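Local coordinates for protein 11S globulin (Wrightia tinctoria, PDB 5WXU) that probably serves as a hexameric seed storage reserve and also binds the plant hormone auxin (indole-3-acetic acid), at residues N98-L103 with H184-R189; A161-I166 with L326-L331; N319-P324 with N411-A416; S332-Y337 with L405-T410. All blocks are in the same frame, centred on the assembly; numbering follows the deposited sequence.

Contact 1: residues N98-L103 with H184-R189. With PO4 (phosphate ion), chain N.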
loop_
_atom_site.group_PDB
_atom_site.type_symbol
_atom_site.label_atom_id
_atom_site.label_comp_id
_atom_site.label_asym_id
_atom_site.label_seq_id
_atom_site.Cartn_x
_atom_site.Cartn_y
_atom_site.Cartn_z
ATOM N N ASN B 98 22.742 14.055 -8.864
ATOM C CA ASN B 98 22.500 14.992 -7.817
ATOM C C ASN B 98 22.025 14.272 -6.575
ATOM O O ASN B 98 21.573 13.131 -6.642
ATOM C CB ASN B 98 21.457 15.994 -8.232
ATOM C CG ASN B 98 21.786 16.648 -9.534
ATOM O OD1 ASN B 98 21.072 16.508 -10.518
ATOM N ND2 ASN B 98 22.868 17.448 -9.546
ATOM N N ASN B 99 22.087 14.993 -5.482
ATOM C CA ASN B 99 21.512 14.499 -4.211
ATOM C C ASN B 99 20.027 14.745 -3.986
ATOM O O ASN B 99 19.458 14.349 -2.956
ATOM C CB ASN B 99 22.294 15.061 -3.029
ATOM C CG ASN B 99 22.204 16.546 -2.903
ATOM O OD1 ASN B 99 22.399 17.230 -3.906
ATOM N ND2 ASN B 99 21.996 17.074 -1.696
ATOM N N ALA B 100 19.392 15.421 -4.920
ATOM C CA ALA B 100 17.983 15.818 -4.774
ATOM C C ALA B 100 17.344 15.457 -6.054
ATOM O O ALA B 100 17.945 15.581 -7.122
ATOM C CB ALA B 100 17.821 17.321 -4.549
ATOM N N PRO B 101 16.088 15.017 -6.009
ATOM C CA PRO B 101 15.245 14.839 -7.209
ATOM C C PRO B 101 14.900 16.203 -7.849
ATOM O O PRO B 101 15.111 17.263 -7.216
ATOM C CB PRO B 101 14.036 14.133 -6.680
ATOM C CG PRO B 101 13.910 14.669 -5.269
ATOM C CD PRO B 101 15.301 14.897 -4.760
ATOM N N MET B 102 14.457 16.157 -9.090
ATOM C CA MET B 102 14.209 17.375 -9.851
ATOM C C MET B 102 13.112 17.174 -10.836
ATOM O O MET B 102 12.889 16.060 -11.280
ATOM C CB MET B 102 15.494 17.773 -10.578
ATOM C CG MET B 102 15.855 16.774 -11.651
ATOM S SD MET B 102 17.595 16.844 -12.061
ATOM C CE MET B 102 17.930 15.235 -12.570
ATOM N N LEU B 103 12.417 18.242 -11.214
ATOM C CA LEU B 103 11.708 18.342 -12.430
ATOM C C LEU B 103 12.488 19.287 -13.396
ATOM O O LEU B 103 13.046 20.350 -12.959
ATOM C CB LEU B 103 10.359 18.908 -12.186
ATOM C CG LEU B 103 9.444 18.129 -11.256
ATOM C CD1 LEU B 103 8.061 18.666 -11.419
ATOM C CD2 LEU B 103 9.427 16.647 -11.581
ATOM N N HIS B 184 15.354 21.652 -8.408
ATOM C CA HIS B 184 15.808 20.582 -7.489
ATOM C C HIS B 184 15.124 20.698 -6.162
ATOM O O HIS B 184 15.103 21.797 -5.597
ATOM C CB HIS B 184 17.308 20.607 -7.265
ATOM C CG HIS B 184 18.118 20.063 -8.383
ATOM N ND1 HIS B 184 18.710 20.899 -9.305
ATOM C CD2 HIS B 184 18.536 18.799 -8.696
ATOM C CE1 HIS B 184 19.381 20.188 -10.187
ATOM N NE2 HIS B 184 19.289 18.909 -9.850
ATOM N N ASP B 185 14.547 19.596 -5.666
ATOM C CA ASP B 185 13.810 19.608 -4.387
ATOM C C ASP B 185 14.745 19.181 -3.281
ATOM O O ASP B 185 14.916 17.968 -2.989
ATOM C CB ASP B 185 12.593 18.683 -4.534
ATOM C CG ASP B 185 11.759 18.643 -3.321
ATOM O OD1 ASP B 185 12.022 19.440 -2.383
ATOM O OD2 ASP B 185 10.888 17.704 -3.278
ATOM N N LEU B 186 15.419 20.142 -2.673
ATOM C CA LEU B 186 16.407 19.810 -1.661
ATOM C C LEU B 186 15.849 19.185 -0.395
ATOM O O LEU B 186 16.515 18.390 0.222
ATOM C CB LEU B 186 17.156 21.079 -1.220
ATOM C CG LEU B 186 17.883 21.793 -2.371
ATOM C CD1 LEU B 186 18.542 23.052 -1.793
ATOM C CD2 LEU B 186 18.897 20.958 -3.094
ATOM N N SER B 187 14.656 19.554 0.027
ATOM C CA SER B 187 14.111 19.077 1.266
ATOM C C SER B 187 13.493 17.705 1.141
ATOM O O SER B 187 12.936 17.208 2.114
ATOM C CB SER B 187 13.083 20.048 1.898
ATOM O OG SER B 187 11.803 19.972 1.279
ATOM N N ASN B 188 13.545 17.133 -0.036
ATOM C CA ASN B 188 12.950 15.804 -0.323
ATOM C C ASN B 188 13.554 14.718 0.540
ATOM O O ASN B 188 14.702 14.747 0.851
ATOM C CB ASN B 188 13.172 15.487 -1.820
ATOM C CG ASN B 188 12.204 14.435 -2.341
ATOM O OD1 ASN B 188 12.442 13.195 -2.178
ATOM N ND2 ASN B 188 11.167 14.897 -3.052
ATOM N N ARG B 189 12.721 13.703 0.923
ATOM C CA ARG B 189 13.255 12.580 1.652
ATOM C C ARG B 189 14.431 11.890 0.951
ATOM O O ARG B 189 15.238 11.257 1.653
ATOM C CB ARG B 189 12.145 11.582 1.950
ATOM C CG ARG B 189 11.497 10.976 0.740
ATOM C CD ARG B 189 10.223 10.193 0.988
ATOM N NE ARG B 189 9.651 9.756 -0.270
ATOM C CZ ARG B 189 8.616 8.903 -0.394
ATOM N NH1 ARG B 189 7.984 8.432 0.690
ATOM N NH2 ARG B 189 8.195 8.538 -1.610
HETATM P P PO4 N . 22.269 19.084 -12.982
HETATM O O1 PO4 N . 23.577 18.367 -12.370
HETATM O O2 PO4 N . 21.495 18.470 -14.137
HETATM O O3 PO4 N . 21.146 18.926 -11.949
HETATM O O4 PO4 N . 22.309 20.611 -13.056
#
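The imidazole of H184 carries the methylene of M102 over one face, with CB 4.1 Å from the ring centroid, while the M102 sulfur SD stands obliquely to it. At the ring edge, in its plane, lies A100 O. NE2 of H184 donates to N98 OD1 at 3.1 Å; amide and ring planes are 77° apart, and the donor comes from above the carbonyl plane of N98 instead of along a lone pair. N98 ND2 in turn donates to R198 O and to O1 of a phosphate, probably from the crystallisation liquor. The backbones pair antiparallel at M102 and H184, a non-hydrogen-bonded pair, followed by the bond from D185 N to P101 O (2.9 Å). P101 CG lies against the amide of N188, 3.4 Å from its CG. That amide, with CG anti to the backbone N (chi1 -159°), reaches D185 OD2 through ND2 in a nearly straight 2.8 Å bond; ND2 also donates to L329 O. Strand 178-185 runs out into a type I turn, D185-N188, beside the start of strand 102-108, where two central, neighbouring strands of an antiparallel sheet meet their loops in the N-terminal cupin beta-barrel.

Contact 2: residues A161-I166 with L326-L331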
loop_
_atom_site.group_PDB
_atom_site.type_symbol
_atom_site.label_atom_id
_atom_site.label_comp_id
_atom_site.label_asym_id
_atom_site.label_seq_id
_atom_site.Cartn_x
_atom_site.Cartn_y
_atom_site.Cartn_z
ATOM N N ALA B 161 11.030 14.156 -14.929
ATOM C CA ALA B 161 11.154 13.907 -13.534
ATOM C C ALA B 161 12.231 12.938 -13.287
ATOM O O ALA B 161 12.151 11.783 -13.790
ATOM C CB ALA B 161 9.819 13.339 -12.979
ATOM N N LEU B 162 13.215 13.308 -12.470
ATOM C CA LEU B 162 14.328 12.374 -12.169
ATOM C C LEU B 162 14.632 12.249 -10.695
ATOM O O LEU B 162 14.706 13.244 -9.984
ATOM C CB LEU B 162 15.595 12.889 -12.853
ATOM C CG LEU B 162 15.587 12.871 -14.396
ATOM C CD1 LEU B 162 16.792 13.512 -15.061
ATOM C CD2 LEU B 162 15.459 11.469 -14.900
ATOM N N PRO B 163 14.863 11.026 -10.193
ATOM C CA PRO B 163 15.268 10.853 -8.823
ATOM C C PRO B 163 16.673 11.355 -8.537
ATOM O O PRO B 163 17.578 11.405 -9.429
ATOM C CB PRO B 163 15.202 9.323 -8.617
ATOM C CG PRO B 163 14.346 8.855 -9.739
ATOM C CD PRO B 163 14.640 9.735 -10.859
ATOM N N ALA B 164 16.907 11.526 -7.244
ATOM C CA ALA B 164 18.255 11.701 -6.714
ATOM C C ALA B 164 19.098 10.493 -7.017
ATOM O O ALA B 164 18.617 9.345 -6.994
ATOM C CB ALA B 164 18.271 11.960 -5.202
ATOM N N GLY B 165 20.384 10.741 -7.315
ATOM C CA GLY B 165 21.346 9.681 -7.457
ATOM C C GLY B 165 21.497 9.120 -8.831
ATOM O O GLY B 165 22.384 8.289 -9.049
ATOM N N ILE B 166 20.553 9.462 -9.704
ATOM C CA ILE B 166 20.459 8.902 -11.030
ATOM C C ILE B 166 21.310 9.768 -12.004
ATOM O O ILE B 166 21.137 10.964 -12.086
ATOM C CB ILE B 166 19.015 8.862 -11.485
ATOM C CG1 ILE B 166 18.253 7.865 -10.581
ATOM C CG2 ILE B 166 18.884 8.555 -12.995
ATOM C CD1 ILE B 166 18.638 6.408 -10.739
ATOM N N LEU B 326 6.116 10.365 -10.263
ATOM C CA LEU B 326 5.846 11.494 -9.361
ATOM C C LEU B 326 5.377 11.118 -7.987
ATOM O O LEU B 326 5.603 11.836 -7.033
ATOM C CB LEU B 326 4.865 12.474 -9.977
ATOM C CG LEU B 326 5.306 13.220 -11.263
ATOM C CD1 LEU B 326 4.241 14.142 -11.798
ATOM C CD2 LEU B 326 6.627 13.988 -11.085
ATOM N N ARG B 327 4.753 9.938 -7.849
ATOM C CA ARG B 327 4.349 9.484 -6.532
ATOM C C ARG B 327 5.543 9.238 -5.636
ATOM O O ARG B 327 5.554 9.670 -4.505
ATOM C CB ARG B 327 3.548 8.186 -6.680
ATOM C CG ARG B 327 3.060 7.563 -5.401
ATOM C CD ARG B 327 1.871 8.276 -4.916
ATOM N NE ARG B 327 1.218 7.597 -3.809
ATOM C CZ ARG B 327 0.342 8.194 -3.008
ATOM N NH1 ARG B 327 0.024 9.472 -3.195
ATOM N NH2 ARG B 327 -0.202 7.528 -2.002
ATOM N N LYS B 328 6.608 8.635 -6.162
ATOM C CA LYS B 328 7.866 8.349 -5.418
ATOM C C LYS B 328 8.589 9.668 -5.111
ATOM O O LYS B 328 9.114 9.872 -4.005
ATOM C CB LYS B 328 8.766 7.507 -6.339
ATOM C CG LYS B 328 10.246 7.267 -5.965
ATOM C CD LYS B 328 10.963 6.525 -7.114
ATOM C CE LYS B 328 12.492 6.478 -6.979
ATOM N NZ LYS B 328 12.967 5.550 -5.904
ATOM N N LEU B 329 8.541 10.568 -6.075
ATOM C CA LEU B 329 9.277 11.838 -5.973
ATOM C C LEU B 329 8.605 12.905 -5.127
ATOM O O LEU B 329 9.265 13.871 -4.717
ATOM C CB LEU B 329 9.631 12.344 -7.368
ATOM C CG LEU B 329 10.512 11.457 -8.244
ATOM C CD1 LEU B 329 10.830 12.282 -9.484
ATOM C CD2 LEU B 329 11.770 11.033 -7.481
ATOM N N GLN B 330 7.300 12.778 -4.913
ATOM C CA GLN B 330 6.486 13.735 -4.136
ATOM C C GLN B 330 6.605 15.139 -4.760
ATOM O O GLN B 330 6.779 16.116 -4.066
ATOM C CB GLN B 330 6.933 13.763 -2.674
ATOM C CG GLN B 330 6.992 12.324 -2.140
ATOM C CD GLN B 330 6.915 12.271 -0.643
ATOM O OE1 GLN B 330 7.440 13.130 0.025
ATOM N NE2 GLN B 330 6.273 11.227 -0.110
ATOM N N LEU B 331 6.440 15.188 -6.071
ATOM C CA LEU B 331 6.404 16.450 -6.831
ATOM C C LEU B 331 5.252 16.417 -7.831
ATOM O O LEU B 331 4.764 15.312 -8.227
ATOM C CB LEU B 331 7.738 16.617 -7.559
ATOM C CG LEU B 331 8.975 16.839 -6.685
ATOM C CD1 LEU B 331 10.208 16.628 -7.551
ATOM C CD2 LEU B 331 9.007 18.262 -6.134
#
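The methyl group of A161 is a small bump set between two leucines of the helix ending at L329: its CB is 3.8 Å from L326 CD2 and equally 3.8 Å from L329 CD1. L329 is the main bump on the helical side. Its two methyls part around the strand end, CD1 going to A161 and the backbone N of L162, CD2 settling against P163 at 3.8 Å from CA and 4.0 Å from CB. With CG beside the backbone N (chi1 -60°), the isobutyl fork sits over the corner between A161 and P163, at the bend where the strand gives way to the turn P163-I166. Farther out, K328 crosses the ring of P163 at about a right angle, its CE methylene 4.1 Å from P163 CG, so the aliphatic part of the lysine closes the edge of the patch. A161 and P163 also touch I325, and E190 touches P163, K328 and L329. L103 of strand 102-108 touches both A161 and L326. The contact joins the strand 158-162 of the N-terminal cupin domain to the helix 325-329 of the C-terminal one. No hydrogen bond links the two segments directly; their hold on each other is by van der Waals packing of apolar groups, and the hydrophobic effect is probably what keeps this interdomain patch together.

Contact 3: residues N319-P324 with N411-A416. With PO4 (phosphate ion), chain O.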
loop_
_atom_site.group_PDB
_atom_site.type_symbol
_atom_site.label_atom_id
_atom_site.label_comp_id
_atom_site.label_asym_id
_atom_site.label_seq_id
_atom_site.Cartn_x
_atom_site.Cartn_y
_atom_site.Cartn_z
ATOM N N ASN B 319 0.486 15.253 -12.300
ATOM C CA ASN B 319 0.685 14.669 -10.990
ATOM C C ASN B 319 0.702 13.129 -11.156
ATOM O O ASN B 319 0.771 12.616 -12.280
ATOM C CB ASN B 319 -0.471 15.052 -10.000
ATOM C CG ASN B 319 -1.837 14.796 -10.598
ATOM O OD1 ASN B 319 -2.181 13.642 -11.033
ATOM N ND2 ASN B 319 -2.601 15.911 -10.756
ATOM N N SER B 320 0.780 12.471 -10.028
ATOM C CA SER B 320 0.912 11.019 -10.029
ATOM C C SER B 320 -0.290 10.236 -10.571
ATOM O O SER B 320 -0.187 9.065 -10.800
ATOM C CB SER B 320 1.380 10.527 -8.692
ATOM O OG SER B 320 0.487 10.911 -7.673
ATOM N N TYR B 321 -1.389 10.890 -10.865
ATOM C CA TYR B 321 -2.466 10.245 -11.619
ATOM C C TYR B 321 -2.215 10.213 -13.135
ATOM O O TYR B 321 -2.973 9.637 -13.917
ATOM C CB TYR B 321 -3.801 10.873 -11.322
ATOM C CG TYR B 321 -4.290 10.634 -9.947
ATOM C CD1 TYR B 321 -4.736 9.379 -9.558
ATOM C CD2 TYR B 321 -4.437 11.671 -9.070
ATOM C CE1 TYR B 321 -5.235 9.174 -8.285
ATOM C CE2 TYR B 321 -4.933 11.481 -7.796
ATOM C CZ TYR B 321 -5.346 10.234 -7.419
ATOM O OH TYR B 321 -5.840 10.030 -6.133
ATOM N N ASN B 322 -1.134 10.872 -13.560
ATOM C CA ASN B 322 -0.696 11.025 -14.925
ATOM C C ASN B 322 0.636 10.333 -15.102
ATOM O O ASN B 322 0.810 9.495 -15.942
ATOM C CB ASN B 322 -0.573 12.532 -15.367
ATOM C CG ASN B 322 -1.745 13.403 -14.893
ATOM O OD1 ASN B 322 -1.600 14.594 -14.360
ATOM N ND2 ASN B 322 -2.952 12.840 -15.075
ATOM N N LEU B 323 1.592 10.702 -14.284
ATOM C CA LEU B 323 2.944 10.230 -14.434
ATOM C C LEU B 323 3.345 9.525 -13.137
ATOM O O LEU B 323 3.622 10.162 -12.142
ATOM C CB LEU B 323 3.878 11.445 -14.697
ATOM C CG LEU B 323 5.388 11.260 -14.864
ATOM C CD1 LEU B 323 5.648 10.269 -15.968
ATOM C CD2 LEU B 323 6.108 12.566 -15.039
ATOM N N PRO B 324 3.486 8.181 -13.155
ATOM C CA PRO B 324 3.621 7.414 -11.947
ATOM C C PRO B 324 4.783 7.711 -11.068
ATOM O O PRO B 324 4.647 7.715 -9.848
ATOM C CB PRO B 324 3.677 5.928 -12.439
ATOM C CG PRO B 324 3.108 5.976 -13.743
ATOM C CD PRO B 324 3.178 7.347 -14.315
ATOM N N ASN B 411 4.644 18.648 -3.657
ATOM C CA ASN B 411 3.963 17.468 -3.177
ATOM C C ASN B 411 3.417 16.718 -4.396
ATOM O O ASN B 411 3.110 17.241 -5.445
ATOM C CB ASN B 411 2.872 17.836 -2.137
ATOM C CG ASN B 411 2.821 16.846 -0.945
ATOM O OD1 ASN B 411 3.466 15.753 -0.972
ATOM N ND2 ASN B 411 2.088 17.233 0.113
ATOM N N ASP B 412 3.308 15.433 -4.236
ATOM C CA ASP B 412 2.578 14.875 -5.333
ATOM C C ASP B 412 1.112 15.128 -4.878
ATOM O O ASP B 412 0.746 15.516 -3.680
ATOM C CB ASP B 412 2.979 13.492 -5.884
ATOM C CG ASP B 412 2.596 12.416 -4.994
ATOM O OD1 ASP B 412 2.970 12.616 -3.822
ATOM O OD2 ASP B 412 1.934 11.439 -5.458
ATOM N N ARG B 413 0.356 15.105 -5.894
ATOM C CA ARG B 413 -1.039 15.456 -5.806
ATOM C C ARG B 413 -1.287 16.771 -5.098
ATOM O O ARG B 413 -2.190 16.900 -4.264
ATOM C CB ARG B 413 -1.874 14.309 -5.206
ATOM C CG ARG B 413 -1.731 13.026 -6.070
ATOM C CD ARG B 413 -2.433 11.850 -5.435
ATOM N NE ARG B 413 -1.958 10.641 -6.049
ATOM C CZ ARG B 413 -2.300 9.422 -5.662
ATOM N NH1 ARG B 413 -3.184 9.257 -4.686
ATOM N NH2 ARG B 413 -1.772 8.379 -6.292
ATOM N N ALA B 414 -0.465 17.763 -5.454
ATOM C CA ALA B 414 -0.634 19.091 -4.939
ATOM C C ALA B 414 -2.030 19.625 -5.338
ATOM O O ALA B 414 -2.470 19.458 -6.437
ATOM C CB ALA B 414 0.442 19.968 -5.482
ATOM N N LYS B 415 -2.705 20.257 -4.394
ATOM C CA LYS B 415 -4.049 20.773 -4.643
ATOM C C LYS B 415 -4.104 22.201 -4.121
ATOM O O LYS B 415 -3.314 22.573 -3.233
ATOM C CB LYS B 415 -5.100 19.957 -3.946
ATOM C CG LYS B 415 -5.485 18.685 -4.696
ATOM C CD LYS B 415 -6.311 17.743 -3.806
ATOM C CE LYS B 415 -5.493 16.984 -2.756
ATOM N NZ LYS B 415 -4.548 15.904 -3.218
ATOM N N ALA B 416 -4.980 22.958 -4.736
ATOM C CA ALA B 416 -5.160 24.348 -4.371
ATOM C C ALA B 416 -6.600 24.471 -3.923
ATOM O O ALA B 416 -7.464 23.640 -4.252
ATOM C CB ALA B 416 -4.882 25.224 -5.530
HETATM P P PO4 O . -6.320 12.920 -4.201
HETATM O O1 PO4 O . -5.505 11.650 -4.346
HETATM O O2 PO4 O . -5.719 14.134 -4.827
HETATM O O3 PO4 O . -7.603 12.489 -4.923
HETATM O O4 PO4 O . -6.514 13.125 -2.701
HETATM O O HOH W 1 -1.441 18.285 -8.653
HETATM O O HOH W 2 -0.312 7.347 -8.640
#
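R413 lays its guanidinium flat on the ring of Y321, a stacked cation-pi pair with centres 4.0 Å apart and planes inclined by 23°. From the same side chain NE donates to S320 OG (2.9 Å), close to the guanidinium plane, and this hydroxyl donates a hydrogen bond to D412 OD2 at 2.7 Å in one of the two conformers of D412. R413 is thus held by its face and by one edge, while a water connects NH2 to S320 O. The chain runs extended from CG to NE (chi2 175°, chi3 -164°), which carries the charged group across to the tyrosine. Around this core, K415 NZ binds R413 O (2.8 Å) and a phosphate, probably from the crystallisation liquor; Y321 OH is modelled doubtfully close to the phosphate, which T289 of the fourth subunit also binds. One shell out, N319 OD1 takes the Y321 N-H in an Asx turn. A leucine in place of R413 would probably leave the S320 hydroxyl without its donor and the face of Y321 without its cation. The contact ties the loop between strand 313-318 and helix 325-329 to the one between strands 402-409 and 416-418.

Contact 4: residues S332-Y337 with L405-T410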
loop_
_atom_site.group_PDB
_atom_site.type_symbol
_atom_site.label_atom_id
_atom_site.label_comp_id
_atom_site.label_asym_id
_atom_site.label_seq_id
_atom_site.Cartn_x
_atom_site.Cartn_y
_atom_site.Cartn_z
ATOM N N SER B 332 4.830 17.632 -8.236
ATOM C CA SER B 332 3.762 17.824 -9.203
ATOM C C SER B 332 4.173 19.021 -10.062
ATOM O O SER B 332 4.998 19.824 -9.628
ATOM C CB SER B 332 2.447 18.257 -8.499
ATOM O OG SER B 332 1.934 17.391 -7.525
ATOM N N ALA B 333 3.480 19.191 -11.177
ATOM C CA ALA B 333 3.648 20.435 -11.962
ATOM C C ALA B 333 2.432 20.774 -12.709
ATOM O O ALA B 333 1.492 20.047 -12.696
ATOM C CB ALA B 333 4.813 20.230 -12.941
ATOM N N ASN B 334 2.393 21.991 -13.241
ATOM C CA ASN B 334 1.312 22.444 -14.139
ATOM C C ASN B 334 1.838 23.465 -15.134
ATOM O O ASN B 334 2.883 24.019 -14.918
ATOM C CB ASN B 334 0.086 22.901 -13.369
ATOM C CG ASN B 334 0.264 24.252 -12.720
ATOM O OD1 ASN B 334 0.758 25.160 -13.364
ATOM N ND2 ASN B 334 -0.164 24.404 -11.494
ATOM N N ARG B 335 1.085 23.643 -16.203
ATOM C CA ARG B 335 1.270 24.707 -17.179
ATOM C C ARG B 335 -0.006 25.491 -17.119
ATOM O O ARG B 335 -1.105 24.888 -17.295
ATOM C CB ARG B 335 1.499 24.172 -18.575
ATOM C CG ARG B 335 1.789 25.373 -19.510
ATOM C CD ARG B 335 2.103 24.982 -20.949
ATOM N NE ARG B 335 0.922 24.524 -21.641
ATOM C CZ ARG B 335 0.141 25.251 -22.458
ATOM N NH1 ARG B 335 0.427 26.499 -22.805
ATOM N NH2 ARG B 335 -0.897 24.632 -22.994
ATOM N N GLU B 336 0.093 26.821 -16.961
ATOM C CA GLU B 336 -1.090 27.666 -17.036
ATOM C C GLU B 336 -0.882 28.632 -18.178
ATOM O O GLU B 336 0.195 29.219 -18.347
ATOM C CB GLU B 336 -1.289 28.465 -15.750
ATOM C CG GLU B 336 -1.488 27.673 -14.482
ATOM C CD GLU B 336 -1.633 28.600 -13.267
ATOM O OE1 GLU B 336 -1.056 29.691 -13.296
ATOM O OE2 GLU B 336 -2.316 28.228 -12.292
ATOM N N TYR B 337 -1.906 28.751 -19.016
ATOM C CA TYR B 337 -1.919 29.678 -20.151
ATOM C C TYR B 337 -3.141 30.576 -19.973
ATOM O O TYR B 337 -4.257 30.125 -19.943
ATOM C CB TYR B 337 -1.886 28.940 -21.479
ATOM C CG TYR B 337 -1.752 29.887 -22.606
ATOM C CD1 TYR B 337 -0.507 30.469 -22.911
ATOM C CD2 TYR B 337 -2.868 30.302 -23.299
ATOM C CE1 TYR B 337 -0.377 31.436 -23.925
ATOM C CE2 TYR B 337 -2.771 31.252 -24.305
ATOM C CZ TYR B 337 -1.531 31.808 -24.628
ATOM O OH TYR B 337 -1.489 32.716 -25.656
ATOM N N LEU B 405 2.881 30.254 -17.715
ATOM C CA LEU B 405 3.703 29.873 -16.580
ATOM C C LEU B 405 3.785 28.334 -16.549
ATOM O O LEU B 405 2.814 27.642 -16.870
ATOM C CB LEU B 405 2.940 30.241 -15.266
ATOM C CG LEU B 405 2.353 31.569 -14.898
ATOM C CD1 LEU B 405 1.706 31.496 -13.534
ATOM C CD2 LEU B 405 3.465 32.630 -14.857
ATOM N N TYR B 406 4.907 27.834 -16.083
ATOM C CA TYR B 406 5.088 26.450 -15.600
ATOM C C TYR B 406 5.384 26.512 -14.095
ATOM O O TYR B 406 6.214 27.315 -13.647
ATOM C CB TYR B 406 6.198 25.724 -16.282
ATOM C CG TYR B 406 5.979 25.405 -17.740
ATOM C CD1 TYR B 406 6.128 26.399 -18.766
ATOM C CD2 TYR B 406 5.645 24.115 -18.152
ATOM C CE1 TYR B 406 5.925 26.080 -20.073
ATOM C CE2 TYR B 406 5.467 23.813 -19.490
ATOM C CZ TYR B 406 5.622 24.789 -20.441
ATOM O OH TYR B 406 5.461 24.518 -21.765
ATOM N N THR B 407 4.717 25.655 -13.331
ATOM C CA THR B 407 4.820 25.633 -11.876
ATOM C C THR B 407 5.161 24.266 -11.410
ATOM O O THR B 407 4.667 23.295 -11.958
ATOM C CB THR B 407 3.531 26.106 -11.246
ATOM O OG1 THR B 407 3.269 27.446 -11.723
ATOM C CG2 THR B 407 3.605 26.166 -9.834
ATOM N N VAL B 408 6.104 24.220 -10.494
ATOM C CA VAL B 408 6.515 22.959 -9.798
ATOM C C VAL B 408 5.970 23.086 -8.425
ATOM O O VAL B 408 6.125 24.128 -7.758
ATOM C CB VAL B 408 8.038 22.848 -9.762
ATOM C CG1 VAL B 408 8.463 21.667 -8.843
ATOM C CG2 VAL B 408 8.503 22.651 -11.175
ATOM N N LYS B 409 5.374 21.988 -7.889
ATOM C CA LYS B 409 4.816 22.057 -6.528
ATOM C C LYS B 409 5.391 20.934 -5.712
ATOM O O LYS B 409 5.654 19.840 -6.250
ATOM C CB LYS B 409 3.295 22.000 -6.512
ATOM C CG LYS B 409 2.636 23.210 -7.151
ATOM C CD LYS B 409 1.141 23.199 -7.011
ATOM C CE LYS B 409 0.594 24.351 -7.851
ATOM N NZ LYS B 409 -0.797 24.671 -7.408
ATOM N N THR B 410 5.629 21.208 -4.427
ATOM C CA THR B 410 6.400 20.286 -3.552
ATOM C C THR B 410 5.505 19.223 -2.863
ATOM O O THR B 410 5.674 18.900 -1.665
ATOM C CB THR B 410 7.199 21.024 -2.489
ATOM O OG1 THR B 410 6.330 21.843 -1.687
ATOM C CG2 THR B 410 8.223 21.912 -3.042
#
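Strands 332-337 and 405-409 run antiparallel, their axes 164° apart, with the hydrogen-bonded pairs S332-K409, N334-T407 and E336-L405 alternating with the non-hydrogen-bonded pairs A333-V408 and R335-Y406. On the face carrying R335 and Y406, the arginine puts its aliphatic chain over the tyrosine ring: CG lies 4.0 Å from the centroid, 14° off the normal, and CD approaches Y406 OH at 3.5 Å. With CG anti to the backbone N (chi1 -176°), the R335 chain first extends across the ring and then bends at chi3, turning its guanidinium towards E404, L299 O and E273 of the fourth subunit. Were Y406 cut back to an alanine, the R335 methylenes would probably lose their aromatic platform and the arginine chain be freer to swing. A333 and V408, on the same face, meet L103 of strand 102-108. The other face is more polar: N334 lies beside T407, its OD1 3.6 Å from T407 CB, and its ND2 is 3.7 Å from K409 CE. The T407 hydroxyl bonds S356, and the K409 ammonium N349. Strands 332-338 and 402-409 are sheet neighbours though more than 60 residues apart in sequence, as in the jelly-roll of a cupin domain, here the C-terminal one.

Overall arrangement
Contact 1 belongs to the N-terminal cupin domain, contacts 3 and 4 to the C-terminal one, and contact 2 bridges the two. Contacts 1 and 2 lie closest, their centres about 8 Å apart, and share a sheet in which strands 102-108 and 158-162 are neighbours; their segments alternate along the chain. Contacts 2 and 3 also alternate, their centres about 12 Å apart, and meet where L326 and R327 approach D412. Contact 4 falls within the stretch that contact 3 brackets, with S332 OG probably hydrogen-bonded to N411 O. L103 packs against A333 and V408, so contacts 1 and 4 touch although their centres are about 17 Å apart. Contact 2 and this L103 packing thus join the two domains of one subunit.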